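Local structure of NAD(P)H-flavin oxidoreductase (Staphylococcus epidermidis ATCC 12228, 3GBH) at residues Ser82-Gln93 / Asp181-Gly192. The protein probably catalyses the NAD(P)H-dependent reduction of flavin or nitro-type substrates, using bound flavin mononucleotide as its redox cofactor. Residues are numbered along the deposited sequence; the frame is centred on the assembly and turned at random.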
# COMPACT_ATOMS: atom_id res chain seq x y z
N SER B 82 8.94 -21.28 34.19
CA SER B 82 8.95 -21.62 32.77
C SER B 82 8.71 -23.10 32.47
O SER B 82 9.08 -24.01 33.26
CB SER B 82 10.29 -21.21 32.14
OG SER B 82 11.37 -21.95 32.66
N SER B 83 8.10 -23.36 31.32
CA SER B 83 7.99 -24.74 30.85
C SER B 83 9.38 -25.29 30.56
O SER B 83 9.65 -26.46 30.78
CB SER B 83 7.10 -24.82 29.62
OG SER B 83 5.76 -24.53 29.97
N ALA B 84 10.25 -24.42 30.02
CA ALA B 84 11.63 -24.77 29.78
C ALA B 84 12.44 -23.49 29.78
O ALA B 84 11.93 -22.42 29.39
CB ALA B 84 11.77 -25.51 28.39
N MSE B 85 13.71 -23.60 30.19
CA MSE B 85 14.70 -22.55 29.93
C MSE B 85 15.61 -23.03 28.81
O MSE B 85 16.39 -23.97 28.98
CB MSE B 85 15.53 -22.27 31.17
CG MSE B 85 16.59 -21.19 30.99
SE MSE B 85 15.85 -19.42 30.62
CE MSE B 85 15.33 -18.98 32.43
N LEU B 86 15.50 -22.38 27.66
CA LEU B 86 16.32 -22.70 26.51
C LEU B 86 17.63 -21.97 26.69
O LEU B 86 17.61 -20.78 26.93
CB LEU B 86 15.64 -22.25 25.22
CG LEU B 86 14.18 -22.67 25.01
CD1 LEU B 86 13.69 -22.26 23.62
CD2 LEU B 86 14.00 -24.16 25.21
N ILE B 87 18.76 -22.67 26.63
CA ILE B 87 20.06 -22.00 26.62
C ILE B 87 20.71 -22.30 25.28
O ILE B 87 20.95 -23.46 24.95
CB ILE B 87 20.95 -22.45 27.77
CG1 ILE B 87 20.18 -22.38 29.10
CG2 ILE B 87 22.22 -21.58 27.84
CD1 ILE B 87 20.97 -22.93 30.32
N ILE B 88 20.97 -21.25 24.50
CA ILE B 88 21.48 -21.40 23.15
C ILE B 88 22.98 -21.10 23.16
O ILE B 88 23.40 -20.06 23.63
CB ILE B 88 20.77 -20.46 22.18
CG1 ILE B 88 19.26 -20.79 22.14
CG2 ILE B 88 21.38 -20.55 20.78
CD1 ILE B 88 18.42 -19.64 21.65
N PHE B 89 23.74 -22.08 22.70
CA PHE B 89 25.17 -22.04 22.61
C PHE B 89 25.55 -21.98 21.14
O PHE B 89 24.80 -22.43 20.27
CB PHE B 89 25.76 -23.32 23.20
CG PHE B 89 25.63 -23.45 24.68
CD1 PHE B 89 24.46 -23.95 25.24
CD2 PHE B 89 26.69 -23.10 25.53
CE1 PHE B 89 24.33 -24.08 26.61
CE2 PHE B 89 26.59 -23.22 26.88
CZ PHE B 89 25.39 -23.72 27.44
N GLY B 90 26.72 -21.43 20.86
CA GLY B 90 27.29 -21.41 19.53
C GLY B 90 28.47 -22.37 19.51
O GLY B 90 29.27 -22.40 20.44
N ASP B 91 28.54 -23.20 18.49
CA ASP B 91 29.65 -24.16 18.34
C ASP B 91 30.79 -23.48 17.57
O ASP B 91 30.66 -23.18 16.40
CB ASP B 91 29.13 -25.40 17.60
CG ASP B 91 30.17 -26.44 17.38
OD1 ASP B 91 31.34 -26.34 17.88
OD2 ASP B 91 29.78 -27.41 16.73
N LEU B 92 31.91 -23.23 18.24
CA LEU B 92 33.07 -22.57 17.62
C LEU B 92 33.79 -23.49 16.63
O LEU B 92 34.64 -23.01 15.86
CB LEU B 92 34.08 -22.11 18.70
CG LEU B 92 33.59 -21.09 19.72
CD1 LEU B 92 34.66 -20.87 20.81
CD2 LEU B 92 33.23 -19.78 19.05
N GLN B 93 33.47 -24.79 16.65
CA GLN B 93 33.94 -25.77 15.64
C GLN B 93 32.80 -26.29 14.77
O GLN B 93 32.76 -27.47 14.38
CB GLN B 93 34.68 -26.91 16.33
CG GLN B 93 35.91 -26.43 17.09
CD GLN B 93 36.52 -27.52 17.93
OE1 GLN B 93 36.71 -28.63 17.46
NE2 GLN B 93 36.85 -27.20 19.17
N ASP B 181 35.18 -25.06 26.24
CA ASP B 181 36.14 -24.54 25.26
C ASP B 181 35.53 -24.42 23.88
O ASP B 181 35.90 -23.52 23.14
CB ASP B 181 37.38 -25.42 25.17
CG ASP B 181 38.28 -25.32 26.40
OD1 ASP B 181 38.16 -24.31 27.13
OD2 ASP B 181 39.10 -26.25 26.63
N ARG B 182 34.63 -25.34 23.52
CA ARG B 182 34.03 -25.42 22.18
C ARG B 182 32.68 -24.71 22.04
O ARG B 182 32.36 -24.18 20.97
CB ARG B 182 33.82 -26.88 21.81
CG ARG B 182 33.24 -27.06 20.44
CD ARG B 182 33.35 -28.48 19.94
NE ARG B 182 32.56 -28.66 18.74
CZ ARG B 182 32.54 -29.77 18.00
NH1 ARG B 182 33.29 -30.82 18.32
NH2 ARG B 182 31.77 -29.82 16.93
N TYR B 183 31.88 -24.73 23.10
CA TYR B 183 30.52 -24.19 23.02
C TYR B 183 30.37 -22.93 23.86
O TYR B 183 30.57 -22.97 25.05
CB TYR B 183 29.55 -25.28 23.48
CG TYR B 183 29.60 -26.48 22.56
CD1 TYR B 183 29.05 -26.43 21.28
CD2 TYR B 183 30.22 -27.66 22.96
CE1 TYR B 183 29.12 -27.53 20.43
CE2 TYR B 183 30.28 -28.77 22.13
CZ TYR B 183 29.73 -28.70 20.86
OH TYR B 183 29.81 -29.82 20.04
N VAL B 184 30.06 -21.80 23.22
CA VAL B 184 29.94 -20.53 23.96
C VAL B 184 28.47 -20.15 24.13
O VAL B 184 27.73 -20.20 23.18
CB VAL B 184 30.71 -19.39 23.30
CG1 VAL B 184 32.23 -19.73 23.31
CG2 VAL B 184 30.22 -19.14 21.89
N PRO B 185 28.05 -19.76 25.34
CA PRO B 185 26.65 -19.36 25.53
C PRO B 185 26.34 -18.04 24.83
O PRO B 185 27.13 -17.11 24.91
CB PRO B 185 26.52 -19.23 27.03
CG PRO B 185 27.89 -19.18 27.59
CD PRO B 185 28.87 -19.57 26.54
N VAL B 186 25.23 -17.99 24.12
CA VAL B 186 24.86 -16.79 23.38
C VAL B 186 23.75 -16.05 24.13
O VAL B 186 23.90 -14.90 24.53
CB VAL B 186 24.40 -17.12 21.94
CG1 VAL B 186 23.97 -15.84 21.22
CG2 VAL B 186 25.53 -17.83 21.16
N LEU B 187 22.63 -16.73 24.33
CA LEU B 187 21.57 -16.20 25.16
C LEU B 187 20.67 -17.32 25.61
O LEU B 187 20.76 -18.41 25.05
CB LEU B 187 20.75 -15.16 24.39
CG LEU B 187 19.67 -15.60 23.44
CD1 LEU B 187 18.73 -14.38 23.09
CD2 LEU B 187 20.30 -16.21 22.21
N ALA B 188 19.85 -17.04 26.62
CA ALA B 188 18.84 -17.99 27.10
C ALA B 188 17.46 -17.47 26.72
O ALA B 188 17.30 -16.27 26.47
CB ALA B 188 18.95 -18.17 28.58
N ILE B 189 16.47 -18.36 26.66
CA ILE B 189 15.09 -17.97 26.37
C ILE B 189 14.15 -18.75 27.26
O ILE B 189 14.06 -19.97 27.11
CB ILE B 189 14.72 -18.23 24.88
CG1 ILE B 189 15.74 -17.60 23.91
CG2 ILE B 189 13.29 -17.69 24.58
CD1 ILE B 189 15.41 -17.81 22.44
N ALA B 190 13.47 -18.08 28.20
CA ALA B 190 12.43 -18.75 28.99
C ALA B 190 11.23 -18.91 28.07
O ALA B 190 10.89 -17.99 27.35
CB ALA B 190 12.01 -17.91 30.27
N ILE B 191 10.57 -20.06 28.14
CA ILE B 191 9.39 -20.29 27.31
C ILE B 191 8.33 -21.01 28.15
O ILE B 191 8.64 -21.83 28.99
CB ILE B 191 9.76 -21.09 26.03
CG1 ILE B 191 8.54 -21.25 25.10
CG2 ILE B 191 10.35 -22.48 26.38
CD1 ILE B 191 8.92 -21.87 23.73
N GLY B 192 7.08 -20.62 27.94
CA GLY B 192 5.98 -21.25 28.64
C GLY B 192 4.69 -20.55 28.30
O GLY B 192 4.65 -19.72 27.38
O HOH W 1 27.94 -29.98 18.05
O HOH W 2 36.97 -24.59 20.24
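Residues 84-91 and 183-192 pair as adjacent inner strands of this chain's antiparallel sheet, between strands 54-59 and 160-164, joined by a ladder of backbone hydrogen bonds that a classic beta bulge interrupts, V186 and L187 both facing I88. At the bulge I88 O accepts a bond from V186 N (2.8 Å) and a weak, longer one from L187 N. A second classic bulge lies at the S83 end, where S83 and A84 both face I191, the bond from S83 N to I191 O being weak.

One face of the ladder is aliphatic: I88 CD1 meets I189 CD1 at 3.6 Å and also lies against L187 CD2, while L86 leans on the CG2 branch of I191. Helix 132-156 covers this face through L150 and M146. On the other face, the bent selenomethionine M85 folds its SE over the backbone of A190, 3.6 Å from A190 N, and the F89 ring rests against P185, CE2 to CB 4.0 Å, with A173 and I176 of helix 172-176 packed against it.

The polar end is built around D91, which R182 grips in a side-on salt bridge. R182 NE reaches D91 OD1 at 2.8 Å. R182 NH2 reaches the syn lone pair of D91 OD2 at 3.1 Å, and the guanidinium and carboxylate planes lie 31° apart. With CG anti to the backbone N (chi1 -178°) and an extended chain beyond, R182 places its CG over the centre of the Y183 ring, 3.8 Å above its plane. Q93 CB lies over the guanidinium face opposite Y183 OH. OD1 also accepts Q93 N, completing an Asx turn, from the other face of the carboxylate.

R55 forms a second salt bridge with OD2, so two arginines should stabilise D91 as a carboxylate. The chemistry thus divides along the pair: ionic fastening where the chain turns out of the sheet, hydrocarbon packing inward, where L187 comes within about 4 Å of bound FMN (nearest atoms of side chain and cofactor).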